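Local coordinates for protein 6-aminohexanoate-cyclic-dimer hydrolase (Arthrobacter sp., PDB 3A2Q) that hydrolyses the cyclic dimer of 6-aminohexanoate, a nylon-6 by-product, to the linear dimer, as a member of the amidase family, at residues A[10-14]-A[63-68]; A[24-29]-A[54-60]; A[44-50]-A[114-119]; A[90-95]-A[327-331]. The protein carries 1 engineered substitution. All coordinates share one frame; numbering follows the deposited sequence.

Contact 1. Residues A[10-14]-A[63-68]; sequences ATAQA and PFAGVP
The type II beta turn from F64 to V67, which brings the chain from helix 50-59 into strand 68-72, packs with its two end residues against A10 and A14 on helix 10-19. The two alanines lie one helical turn apart, joined by the bond from A14 N to A10 O, and present their methyls on the same side. V67 reaches both of them, because its chi1 of -176° points the two branches at different alanines: CG2 packs 3.7 Å from A14 CB, while CG1 lies 4.1 Å from A10 CB. F64 turns the edge of its ring to the helix backbone, with CD1 3.8 Å from A10 O and CE1 3.8 Å from T11 N. The A14 methyl also meets P63 O at 3.5 Å. A water joins the two backbones at the border of this apolar patch, donating to A14 O and to A65 O. Further out, F64 stacks on F112, T11 OG1 and A10 N are both bound by D221, and P164 touches A10, Q13 and V67; most of the touching residues are buried. The turn closes through V67 N to F64 O at 3.0 Å, and G66 in its third place takes a positive phi of 92°, the backbone shape characteristic of a type II turn with glycine there.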
loop_
_atom_site.group_PDB
_atom_site.type_symbol
_atom_site.label_atom_id
_atom_site.label_comp_id
_atom_site.label_asym_id
_atom_site.label_seq_id
_atom_site.Cartn_x
_atom_site.Cartn_y
_atom_site.Cartn_z
ATOM N N ALA A 10 -13.416 6.302 -9.262
ATOM C CA ALA A 10 -14.379 5.208 -9.190
ATOM C C ALA A 10 -15.813 5.680 -8.972
ATOM O O ALA A 10 -16.746 5.137 -9.563
ATOM C CB ALA A 10 -13.979 4.229 -8.092
ATOM N N THR A 11 -15.986 6.688 -8.123
ATOM C CA THR A 11 -17.312 7.213 -7.839
ATOM C C THR A 11 -17.952 7.797 -9.099
ATOM O O THR A 11 -19.123 7.543 -9.383
ATOM C CB THR A 11 -17.255 8.304 -6.754
ATOM O OG1 THR A 11 -16.716 7.745 -5.548
ATOM C CG2 THR A 11 -18.648 8.851 -6.474
ATOM N N ALA A 12 -17.180 8.572 -9.854
ATOM C CA ALA A 12 -17.689 9.180 -11.079
ATOM C C ALA A 12 -17.943 8.127 -12.153
ATOM O O ALA A 12 -18.910 8.225 -12.907
ATOM C CB ALA A 12 -16.713 10.233 -11.591
ATOM N N GLN A 13 -17.078 7.121 -12.224
ATOM C CA GLN A 13 -17.241 6.058 -13.211
ATOM C C GLN A 13 -18.469 5.213 -12.920
ATOM O O GLN A 13 -19.125 4.722 -13.838
ATOM C CB GLN A 13 -16.011 5.157 -13.241
ATOM C CG GLN A 13 -14.818 5.777 -13.925
ATOM C CD GLN A 13 -13.677 4.803 -14.066
ATOM O OE1 GLN A 13 -13.887 3.634 -14.378
ATOM N NE2 GLN A 13 -12.458 5.281 -13.846
ATOM N N ALA A 14 -18.769 5.038 -11.637
ATOM C CA ALA A 14 -19.927 4.258 -11.229
ATOM C C ALA A 14 -21.193 5.013 -11.612
ATOM O O ALA A 14 -22.174 4.415 -12.050
ATOM C CB ALA A 14 -19.892 4.014 -9.728
ATOM N N PRO A 63 -23.280 -0.033 -5.339
ATOM C CA PRO A 63 -22.832 1.356 -5.512
ATOM C C PRO A 63 -21.702 1.554 -6.527
ATOM O O PRO A 63 -21.426 2.677 -6.935
ATOM C CB PRO A 63 -22.415 1.769 -4.099
ATOM C CG PRO A 63 -22.042 0.460 -3.446
ATOM C CD PRO A 63 -23.112 -0.469 -3.941
ATOM N N PHE A 64 -21.045 0.467 -6.918
ATOM C CA PHE A 64 -19.953 0.541 -7.887
ATOM C C PHE A 64 -20.091 -0.528 -8.967
ATOM O O PHE A 64 -19.098 -0.995 -9.520
ATOM C CB PHE A 64 -18.607 0.387 -7.171
ATOM C CG PHE A 64 -18.259 1.548 -6.289
ATOM C CD1 PHE A 64 -17.715 2.710 -6.830
ATOM C CD2 PHE A 64 -18.515 1.500 -4.921
ATOM C CE1 PHE A 64 -17.432 3.808 -6.022
ATOM C CE2 PHE A 64 -18.237 2.593 -4.108
ATOM C CZ PHE A 64 -17.694 3.750 -4.660
ATOM N N ALA A 65 -21.328 -0.907 -9.271
ATOM C CA ALA A 65 -21.576 -1.927 -10.284
ATOM C C ALA A 65 -20.878 -1.602 -11.606
ATOM O O ALA A 65 -21.089 -0.534 -12.182
ATOM C CB ALA A 65 -23.075 -2.083 -10.512
ATOM N N GLY A 66 -20.037 -2.523 -12.070
ATOM C CA GLY A 66 -19.335 -2.330 -13.329
ATOM C C GLY A 66 -17.959 -1.688 -13.264
ATOM O O GLY A 66 -17.224 -1.701 -14.253
ATOM N N VAL A 67 -17.595 -1.129 -12.115
ATOM C CA VAL A 67 -16.293 -0.484 -11.989
ATOM C C VAL A 67 -15.180 -1.501 -11.788
ATOM O O VAL A 67 -15.237 -2.334 -10.884
ATOM C CB VAL A 67 -16.262 0.514 -10.820
ATOM C CG1 VAL A 67 -14.915 1.231 -10.792
ATOM C CG2 VAL A 67 -17.398 1.519 -10.963
ATOM N N PRO A 68 -14.144 -1.445 -12.637
ATOM C CA PRO A 68 -13.018 -2.375 -12.540
ATOM C C PRO A 68 -12.049 -2.004 -11.424
ATOM O O PRO A 68 -11.933 -0.833 -11.057
ATOM C CB PRO A 68 -12.346 -2.262 -13.915
ATOM C CG PRO A 68 -13.381 -1.589 -14.790
ATOM C CD PRO A 68 -14.033 -0.629 -13.856
HETATM O O HOH W 1 -22.519 1.423 -11.522
#

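Contact 2. Residues A[24-29]-A[54-60]; sequences RTELLE and RRESELA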
loop_
_atom_site.group_PDB
_atom_site.type_symbol
_atom_site.label_atom_id
_atom_site.label_comp_id
_atom_site.label_asym_id
_atom_site.label_seq_id
_atom_site.Cartn_x
_atom_site.Cartn_y
_atom_site.Cartn_z
ATOM N N ARG A 24 -21.929 -0.890 -19.045
ATOM C CA ARG A 24 -20.949 -1.662 -18.286
ATOM C C ARG A 24 -19.911 -2.268 -19.220
ATOM O O ARG A 24 -18.741 -2.417 -18.860
ATOM C CB ARG A 24 -21.637 -2.784 -17.509
ATOM C CG ARG A 24 -22.709 -2.303 -16.557
ATOM C CD ARG A 24 -23.306 -3.460 -15.780
ATOM N NE ARG A 24 -24.303 -2.997 -14.822
ATOM C CZ ARG A 24 -24.889 -3.776 -13.921
ATOM N NH1 ARG A 24 -24.577 -5.064 -13.851
ATOM N NH2 ARG A 24 -25.785 -3.266 -13.088
ATOM N N THR A 25 -20.354 -2.621 -20.421
ATOM C CA THR A 25 -19.480 -3.218 -21.419
ATOM C C THR A 25 -18.557 -2.160 -21.996
ATOM O O THR A 25 -17.383 -2.424 -22.250
ATOM C CB THR A 25 -20.288 -3.835 -22.568
ATOM O OG1 THR A 25 -21.338 -4.644 -22.031
ATOM C CG2 THR A 25 -19.388 -4.694 -23.440
ATOM N N GLU A 26 -19.097 -0.966 -22.210
ATOM C CA GLU A 26 -18.314 0.136 -22.751
ATOM C C GLU A 26 -17.161 0.467 -21.811
ATOM O O GLU A 26 -15.997 0.454 -22.211
ATOM C CB GLU A 26 -19.197 1.370 -22.949
ATOM C CG GLU A 26 -20.054 1.322 -24.205
ATOM C CD GLU A 26 -20.944 2.542 -24.357
ATOM O OE1 GLU A 26 -21.432 2.786 -25.481
ATOM O OE2 GLU A 26 -21.161 3.251 -23.352
ATOM N N LEU A 27 -17.494 0.751 -20.555
ATOM C CA LEU A 27 -16.486 1.080 -19.554
ATOM C C LEU A 27 -15.451 -0.033 -19.443
ATOM O O LEU A 27 -14.246 0.224 -19.487
ATOM C CB LEU A 27 -17.152 1.306 -18.191
ATOM C CG LEU A 27 -16.225 1.648 -17.018
ATOM C CD1 LEU A 27 -15.455 2.924 -17.318
ATOM C CD2 LEU A 27 -17.049 1.804 -15.752
ATOM N N LEU A 28 -15.928 -1.268 -19.314
ATOM C CA LEU A 28 -15.046 -2.423 -19.185
ATOM C C LEU A 28 -14.164 -2.611 -20.415
ATOM O O LEU A 28 -12.951 -2.783 -20.293
ATOM C CB LEU A 28 -15.865 -3.696 -18.960
ATOM C CG LEU A 28 -15.256 -4.787 -18.071
ATOM C CD1 LEU A 28 -16.078 -6.057 -18.220
ATOM C CD2 LEU A 28 -13.808 -5.057 -18.445
ATOM N N GLU A 29 -14.773 -2.592 -21.598
ATOM C CA GLU A 29 -14.021 -2.768 -22.835
ATOM C C GLU A 29 -13.092 -1.589 -23.095
ATOM O O GLU A 29 -11.999 -1.759 -23.636
ATOM C CB GLU A 29 -14.974 -2.956 -24.019
ATOM C CG GLU A 29 -15.778 -4.244 -23.966
ATOM C CD GLU A 29 -14.903 -5.473 -23.787
ATOM O OE1 GLU A 29 -13.800 -5.509 -24.367
ATOM O OE2 GLU A 29 -15.324 -6.409 -23.074
ATOM N N ARG A 54 -15.389 -9.774 -17.400
ATOM C CA ARG A 54 -16.526 -9.696 -18.305
ATOM C C ARG A 54 -17.748 -10.434 -17.777
ATOM O O ARG A 54 -18.877 -10.004 -18.006
ATOM C CB ARG A 54 -16.131 -10.229 -19.683
ATOM C CG ARG A 54 -15.327 -9.231 -20.498
ATOM C CD ARG A 54 -14.611 -9.893 -21.662
ATOM N NE ARG A 54 -13.926 -8.913 -22.498
ATOM C CZ ARG A 54 -12.829 -9.169 -23.203
ATOM N NH1 ARG A 54 -12.285 -10.378 -23.170
ATOM N NH2 ARG A 54 -12.274 -8.212 -23.936
ATOM N N ARG A 55 -17.526 -11.536 -17.065
ATOM C CA ARG A 55 -18.631 -12.310 -16.505
ATOM C C ARG A 55 -19.233 -11.557 -15.323
ATOM O O ARG A 55 -20.451 -11.446 -15.199
ATOM C CB ARG A 55 -18.148 -13.670 -16.002
ATOM C CG ARG A 55 -17.231 -14.438 -16.933
ATOM C CD ARG A 55 -16.672 -15.647 -16.191
ATOM N NE ARG A 55 -15.534 -16.258 -16.870
ATOM C CZ ARG A 55 -14.780 -17.216 -16.338
ATOM N NH1 ARG A 55 -15.045 -17.671 -15.120
ATOM N NH2 ARG A 55 -13.758 -17.718 -17.021
ATOM N N GLU A 56 -18.368 -11.049 -14.449
ATOM C CA GLU A 56 -18.818 -10.325 -13.268
ATOM C C GLU A 56 -19.539 -9.036 -13.628
ATOM O O GLU A 56 -20.464 -8.624 -12.933
ATOM C CB GLU A 56 -17.631 -10.003 -12.346
ATOM C CG GLU A 56 -16.760 -11.200 -12.007
ATOM C CD GLU A 56 -15.708 -10.883 -10.958
ATOM O OE1 GLU A 56 -15.248 -9.722 -10.899
ATOM O OE2 GLU A 56 -15.331 -11.798 -10.200
ATOM N N SER A 57 -19.118 -8.397 -14.714
ATOM C CA SER A 57 -19.740 -7.146 -15.133
ATOM C C SER A 57 -21.223 -7.311 -15.441
ATOM O O SER A 57 -22.037 -6.445 -15.115
ATOM C CB SER A 57 -19.027 -6.580 -16.358
ATOM O OG SER A 57 -19.627 -5.360 -16.759
ATOM N N GLU A 58 -21.572 -8.423 -16.075
ATOM C CA GLU A 58 -22.962 -8.682 -16.424
ATOM C C GLU A 58 -23.809 -8.889 -15.171
ATOM O O GLU A 58 -24.971 -8.490 -15.124
ATOM C CB GLU A 58 -23.056 -9.918 -17.324
ATOM C CG GLU A 58 -22.204 -9.837 -18.585
ATOM C CD GLU A 58 -22.319 -11.076 -19.460
ATOM O OE1 GLU A 58 -22.078 -12.195 -18.957
ATOM O OE2 GLU A 58 -22.648 -10.928 -20.655
ATOM N N LEU A 59 -23.210 -9.498 -14.153
ATOM C CA LEU A 59 -23.906 -9.787 -12.903
ATOM C C LEU A 59 -23.738 -8.720 -11.816
ATOM O O LEU A 59 -24.546 -8.640 -10.891
ATOM C CB LEU A 59 -23.423 -11.138 -12.368
ATOM C CG LEU A 59 -23.494 -12.304 -13.360
ATOM C CD1 LEU A 59 -22.754 -13.509 -12.806
ATOM C CD2 LEU A 59 -24.951 -12.644 -13.644
ATOM N N ALA A 60 -22.698 -7.901 -11.935
ATOM C CA ALA A 60 -22.405 -6.859 -10.952
ATOM C C ALA A 60 -23.605 -6.022 -10.522
ATOM O O ALA A 60 -24.465 -5.689 -11.333
ATOM C CB ALA A 60 -21.304 -5.944 -11.479
HETATM O O HOH W 2 -18.186 -3.299 -16.497
HETATM O O HOH W 3 -20.595 -5.954 -19.294
#
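R54 holds E29 side-on, giving NE to OE2 at 2.9 Å and NH2 to OE1 at 3.1 Å. Each carboxylate oxygen uses its syn lone pair, and the two flat groups lie only 11° from a common plane, so this is a bidentate salt bridge with both bonds nearly straight. The two side chains cross at about a right angle, and the bend of E29 at chi2 (-53°) brings its carboxylate to the edge of the guanidinium. With an alanine at R54, the E29 carboxylate would probably lose both of its bonds across the contact and be set free to turn.

Beside the pair, L28 CD1 packs between the helices, 3.5 Å from S57 CB and also against R54 CA. At the other end R24 stretches its chain along the last turn of helix 50-59. Its NH1 donates to S57 O at 3.2 Å, close to the guanidinium plane, and makes a weak, bent bond to A60 O. S57 OG faces R24 CB and is held by two waters, one bridging to R24 O and the other to T25 OG1.

The segments of helices 24-42 and 50-59 run nearly antiparallel (151°), with axes 10.2 Å apart. Behind them L28 rests on L115 and S57 on V113, both of strand 113-118. A guanidinium near the carbonyls at a helix C-terminus would be expected to offset their partial negative charge, so the interface has a salt bridge at one end and an arginine near the last carbonyls of the helix at the other, with water and one leucine between.

Contact 3. Residues A[44-50]-A[114-119]; sequences AVIIPLF and LLGKTN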
loop_
_atom_site.group_PDB
_atom_site.type_symbol
_atom_site.label_atom_id
_atom_site.label_comp_id
_atom_site.label_asym_id
_atom_site.label_seq_id
_atom_site.Cartn_x
_atom_site.Cartn_y
_atom_site.Cartn_z
ATOM N N ALA A 44 2.637 -3.419 -15.131
ATOM C CA ALA A 44 1.919 -3.256 -13.867
ATOM C C ALA A 44 0.982 -4.437 -13.610
ATOM O O ALA A 44 1.051 -5.077 -12.557
ATOM C CB ALA A 44 1.130 -1.956 -13.890
ATOM N N VAL A 45 0.094 -4.704 -14.566
ATOM C CA VAL A 45 -0.837 -5.825 -14.466
ATOM C C VAL A 45 -0.104 -7.042 -15.019
ATOM O O VAL A 45 0.194 -7.097 -16.212
ATOM C CB VAL A 45 -2.106 -5.588 -15.310
ATOM C CG1 VAL A 45 -3.011 -6.813 -15.244
ATOM C CG2 VAL A 45 -2.846 -4.368 -14.810
ATOM N N ILE A 46 0.206 -8.008 -14.160
ATOM C CA ILE A 46 0.926 -9.196 -14.609
ATOM C C ILE A 46 0.022 -10.370 -14.942
ATOM O O ILE A 46 0.429 -11.286 -15.656
ATOM C CB ILE A 46 1.955 -9.675 -13.565
ATOM C CG1 ILE A 46 1.283 -9.847 -12.203
ATOM C CG2 ILE A 46 3.111 -8.698 -13.490
ATOM C CD1 ILE A 46 2.180 -10.473 -11.168
ATOM N N ILE A 47 -1.201 -10.340 -14.428
ATOM C CA ILE A 47 -2.153 -11.412 -14.669
ATOM C C ILE A 47 -3.509 -10.837 -15.025
ATOM O O ILE A 47 -4.335 -10.592 -14.145
ATOM C CB ILE A 47 -2.329 -12.308 -13.423
ATOM C CG1 ILE A 47 -0.979 -12.867 -12.978
ATOM C CG2 ILE A 47 -3.297 -13.439 -13.735
ATOM C CD1 ILE A 47 -1.007 -13.530 -11.609
ATOM N N PRO A 48 -3.756 -10.597 -16.323
ATOM C CA PRO A 48 -5.045 -10.046 -16.744
ATOM C C PRO A 48 -6.156 -11.061 -16.507
ATOM O O PRO A 48 -5.940 -12.263 -16.638
ATOM C CB PRO A 48 -4.834 -9.759 -18.233
ATOM C CG PRO A 48 -3.786 -10.747 -18.629
ATOM C CD PRO A 48 -2.836 -10.719 -17.467
ATOM N N LEU A 49 -7.332 -10.568 -16.141
ATOM C CA LEU A 49 -8.492 -11.418 -15.891
ATOM C C LEU A 49 -9.683 -10.803 -16.610
ATOM O O LEU A 49 -10.744 -10.592 -16.016
ATOM C CB LEU A 49 -8.785 -11.491 -14.389
ATOM C CG LEU A 49 -7.680 -12.050 -13.493
ATOM C CD1 LEU A 49 -8.076 -11.883 -12.035
ATOM C CD2 LEU A 49 -7.436 -13.511 -13.824
ATOM N N PHE A 50 -9.505 -10.521 -17.898
ATOM C CA PHE A 50 -10.559 -9.905 -18.693
ATOM C C PHE A 50 -11.836 -10.738 -18.816
ATOM O O PHE A 50 -12.936 -10.189 -18.821
ATOM C CB PHE A 50 -10.028 -9.554 -20.086
ATOM C CG PHE A 50 -8.768 -8.731 -20.065
ATOM C CD1 PHE A 50 -8.623 -7.679 -19.163
ATOM C CD2 PHE A 50 -7.735 -8.994 -20.958
ATOM C CE1 PHE A 50 -7.462 -6.902 -19.154
ATOM C CE2 PHE A 50 -6.574 -8.224 -20.958
ATOM C CZ PHE A 50 -6.438 -7.174 -20.053
ATOM N N LEU A 114 -13.311 -7.756 -10.962
ATOM C CA LEU A 114 -11.891 -8.082 -10.883
ATOM C C LEU A 114 -11.261 -8.107 -12.270
ATOM O O LEU A 114 -11.455 -9.052 -13.035
ATOM C CB LEU A 114 -11.694 -9.435 -10.195
ATOM C CG LEU A 114 -10.242 -9.857 -9.980
ATOM C CD1 LEU A 114 -9.484 -8.727 -9.294
ATOM C CD2 LEU A 114 -10.191 -11.130 -9.144
ATOM N N LEU A 115 -10.495 -7.062 -12.579
ATOM C CA LEU A 115 -9.845 -6.923 -13.879
ATOM C C LEU A 115 -8.541 -7.699 -14.022
ATOM O O LEU A 115 -8.166 -8.086 -15.127
ATOM C CB LEU A 115 -9.583 -5.440 -14.168
ATOM C CG LEU A 115 -9.086 -5.083 -15.570
ATOM C CD1 LEU A 115 -10.153 -5.462 -16.596
ATOM C CD2 LEU A 115 -8.789 -3.587 -15.642
ATOM N N GLY A 116 -7.845 -7.919 -12.912
ATOM C CA GLY A 116 -6.589 -8.645 -12.971
ATOM C C GLY A 116 -5.733 -8.457 -11.732
ATOM O O GLY A 116 -6.158 -7.818 -10.769
ATOM N N LYS A 117 -4.529 -9.020 -11.757
ATOM C CA LYS A 117 -3.610 -8.917 -10.629
ATOM C C LYS A 117 -2.383 -8.066 -10.958
ATOM O O LYS A 117 -1.928 -8.032 -12.103
ATOM C CB LYS A 117 -3.158 -10.304 -10.185
ATOM C CG LYS A 117 -4.266 -11.187 -9.643
ATOM C CD LYS A 117 -3.657 -12.427 -9.030
ATOM C CE LYS A 117 -4.657 -13.233 -8.233
ATOM N NZ LYS A 117 -3.929 -14.269 -7.446
ATOM N N THR A 118 -1.845 -7.395 -9.942
ATOM C CA THR A 118 -0.686 -6.526 -10.120
ATOM C C THR A 118 0.624 -7.087 -9.584
ATOM O O THR A 118 0.645 -7.886 -8.646
ATOM C CB THR A 118 -0.930 -5.173 -9.464
ATOM O OG1 THR A 118 -1.342 -5.379 -8.107
ATOM C CG2 THR A 118 -2.004 -4.412 -10.221
ATOM N N ASN A 119 1.723 -6.624 -10.172
ATOM C CA ASN A 119 3.058 -7.077 -9.810
ATOM C C ASN A 119 3.534 -6.645 -8.423
ATOM O O ASN A 119 3.102 -5.623 -7.891
ATOM C CB ASN A 119 4.051 -6.622 -10.886
ATOM C CG ASN A 119 5.366 -7.373 -10.823
ATOM O OD1 ASN A 119 5.422 -8.521 -10.373
ATOM N ND2 ASN A 119 6.433 -6.738 -11.297
#
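K117 O takes both I46 N, at 3.0 Å, and more weakly I47 N, at 3.4 Å, while V45 CA also lies against it. Two residues facing one make this a classic beta bulge, set in the antiparallel pairing of strands 45-48 and 113-118 at the margin of the amidase sheet. Past the bulge the pairing resumes with K117 N to I47 O at 2.9 Å and L49 N to L115 O at 2.8 Å; before it, N119 N binds A44 O almost in line with the carbonyl. I47 and K117 lie side by side, I47 CD1 against K117 CD, and the lysine then runs on to D73 and I82 O. The I46 side chain crosses that of N119 at about a right angle, with I46 CG2 3.5 Å from N119 CB. T118 OG1 binds S154 OG of helix 152-159, and the T118 side chain is about 4 Å from that of K72, assigned to the charge relay by similarity. At the helix start L49 packs its CD1 3.6 Å from L114 CG, and L115 CD1 meets the edge of the F50 ring, 3.7 Å from F50 CD1.

Contact 4. Residues A[90-95]-A[327-331]; sequences MKESGY and NGELI
I331 pushes its CG2 methyl into a hollow walled by M90, S93 and Y95, where an ST turn at the end of helix 88-93 meets the C-terminal turn of helix 308-331. The methyl is 3.4 Å from S93 OG, 3.6 Å from M90 CE and 3.9 Å from Y95 CB, so three residues enclose one small knob. M90 supplies its side of the hollow by doubling back at chi2 and chi3 (-60° and -67°); the folded chain crosses N327 at about a right angle and carries CE to 3.5 Å from N327 OD1. The amide nitrogen of N327 is engaged by E323 O of its own helix.

The second bump is L330, which lies over one face of the Y95 ring. Its CB stands 4.1 Å from the ring centroid in a CH-pi contact, while its two methyls lean toward the far end of the ring: CD1 is 3.6 Å from Y95 CE2, and CD2 lies against the hydroxyl. Y95 CG is anti to the backbone N (chi1 171°), which carries the ring out beneath L330. Replacing Y95 by alanine would keep the CB beside I331 but would probably strip L330 of the ring under its CB and methyls.

Behind the methyl the turn holds itself together. G94 takes a positive phi as the helix ends, S93 OG donates to M90 O at 2.7 Å, and S93 OG in turn accepts from Y95 N at 3.1 Å.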
loop_
_atom_site.group_PDB
_atom_site.type_symbol
_atom_site.label_atom_id
_atom_site.label_comp_id
_atom_site.label_asym_id
_atom_site.label_seq_id
_atom_site.Cartn_x
_atom_site.Cartn_y
_atom_site.Cartn_z
ATOM N N MET A 90 6.842 -20.805 -7.847
ATOM C CA MET A 90 5.382 -20.837 -7.848
ATOM C C MET A 90 4.798 -20.465 -9.204
ATOM O O MET A 90 3.765 -20.993 -9.607
ATOM C CB MET A 90 4.819 -19.893 -6.781
ATOM C CG MET A 90 5.074 -20.333 -5.350
ATOM S SD MET A 90 4.358 -21.949 -4.977
ATOM C CE MET A 90 2.629 -21.568 -5.073
ATOM N N LYS A 91 5.454 -19.549 -9.908
ATOM C CA LYS A 91 4.966 -19.128 -11.213
ATOM C C LYS A 91 4.982 -20.304 -12.189
ATOM O O LYS A 91 4.050 -20.498 -12.971
ATOM C CB LYS A 91 5.829 -17.991 -11.762
ATOM C CG LYS A 91 5.349 -17.475 -13.105
ATOM C CD LYS A 91 6.239 -16.375 -13.653
ATOM C CE LYS A 91 5.689 -15.881 -14.981
ATOM N NZ LYS A 91 6.537 -14.831 -15.594
ATOM N N GLU A 92 6.049 -21.088 -12.128
ATOM C CA GLU A 92 6.210 -22.243 -12.999
ATOM C C GLU A 92 5.195 -23.343 -12.693
ATOM O O GLU A 92 4.727 -24.035 -13.600
ATOM C CB GLU A 92 7.631 -22.790 -12.857
ATOM C CG GLU A 92 8.701 -21.811 -13.301
ATOM C CD GLU A 92 10.098 -22.249 -12.908
ATOM O OE1 GLU A 92 11.068 -21.592 -13.344
ATOM O OE2 GLU A 92 10.227 -23.243 -12.157
ATOM N N SER A 93 4.848 -23.488 -11.418
ATOM C CA SER A 93 3.902 -24.512 -10.985
ATOM C C SER A 93 2.504 -24.304 -11.557
ATOM O O SER A 93 1.710 -25.245 -11.623
ATOM C CB SER A 93 3.805 -24.536 -9.460
ATOM O OG SER A 93 3.002 -23.464 -8.993
ATOM N N GLY A 94 2.202 -23.074 -11.959
ATOM C CA GLY A 94 0.886 -22.784 -12.502
ATOM C C GLY A 94 -0.198 -22.870 -11.443
ATOM O O GLY A 94 -1.384 -22.952 -11.759
ATOM N N TYR A 95 0.211 -22.853 -10.177
ATOM C CA TYR A 95 -0.726 -22.929 -9.059
ATOM C C TYR A 95 -1.853 -21.906 -9.165
ATOM O O TYR A 95 -1.639 -20.767 -9.580
ATOM C CB TYR A 95 0.017 -22.722 -7.732
ATOM C CG TYR A 95 -0.898 -22.559 -6.535
ATOM C CD1 TYR A 95 -1.692 -23.614 -6.090
ATOM C CD2 TYR A 95 -0.999 -21.335 -5.870
ATOM C CE1 TYR A 95 -2.565 -23.458 -5.019
ATOM C CE2 TYR A 95 -1.873 -21.166 -4.795
ATOM C CZ TYR A 95 -2.654 -22.231 -4.377
ATOM O OH TYR A 95 -3.538 -22.073 -3.332
ATOM N N ASN A 327 3.928 -21.860 0.799
ATOM C CA ASN A 327 3.755 -21.924 -0.644
ATOM C C ASN A 327 4.174 -23.296 -1.165
ATOM O O ASN A 327 3.573 -23.823 -2.096
ATOM C CB ASN A 327 4.541 -20.796 -1.321
ATOM C CG ASN A 327 3.734 -19.515 -1.422
ATOM O OD1 ASN A 327 2.868 -19.384 -2.286
ATOM N ND2 ASN A 327 4.002 -18.571 -0.527
ATOM N N GLY A 328 5.192 -23.879 -0.543
ATOM C CA GLY A 328 5.638 -25.196 -0.952
ATOM C C GLY A 328 4.500 -26.187 -0.793
ATOM O O GLY A 328 4.247 -27.009 -1.677
ATOM N N GLU A 329 3.800 -26.104 0.335
ATOM C CA GLU A 329 2.681 -27.000 0.599
ATOM C C GLU A 329 1.566 -26.829 -0.421
ATOM O O GLU A 329 0.893 -27.795 -0.776
ATOM C CB GLU A 329 2.117 -26.763 2.000
ATOM C CG GLU A 329 3.073 -27.097 3.126
ATOM C CD GLU A 329 2.416 -26.969 4.485
ATOM O OE1 GLU A 329 1.421 -27.683 4.729
ATOM O OE2 GLU A 329 2.888 -26.152 5.307
ATOM N N LEU A 330 1.373 -25.602 -0.890
ATOM C CA LEU A 330 0.330 -25.322 -1.872
ATOM C C LEU A 330 0.500 -26.125 -3.155
ATOM O O LEU A 330 -0.483 -26.522 -3.778
ATOM C CB LEU A 330 0.306 -23.834 -2.219
ATOM C CG LEU A 330 -0.171 -22.873 -1.133
ATOM C CD1 LEU A 330 -0.116 -21.452 -1.661
ATOM C CD2 LEU A 330 -1.589 -23.227 -0.721
ATOM N N ILE A 331 1.744 -26.363 -3.553
ATOM C CA ILE A 331 1.999 -27.113 -4.774
ATOM C C ILE A 331 2.342 -28.577 -4.518
ATOM O O ILE A 331 2.386 -29.379 -5.450
ATOM C CB ILE A 331 3.124 -26.462 -5.593
ATOM C CG1 ILE A 331 4.402 -26.391 -4.760
ATOM C CG2 ILE A 331 2.691 -25.079 -6.044
ATOM C CD1 ILE A 331 5.613 -25.936 -5.546
#

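How the contacts relate
Contacts 1, 2 and 3 form one connected cluster. Contact 2 is nested inside the chain loop closed by contact 1, and their centres are 11 Å apart, with Q13 packing on L27. Contact 3 crosses both along the chain and lies about 16 Å from contact 2 and 18 Å from contact 1, centre to centre. E56 and L28 reach its strand 113-118 from the helices. The N-terminal helices are thereby tied to the edge of the 11-strand sheet and to neighbouring strand 68-72. Contact 4 stands apart, about 7 Å from contact 3 at the nearest atoms, and joins helix 88-93 to helix 308-331, linking segments more than 230 residues apart in sequence.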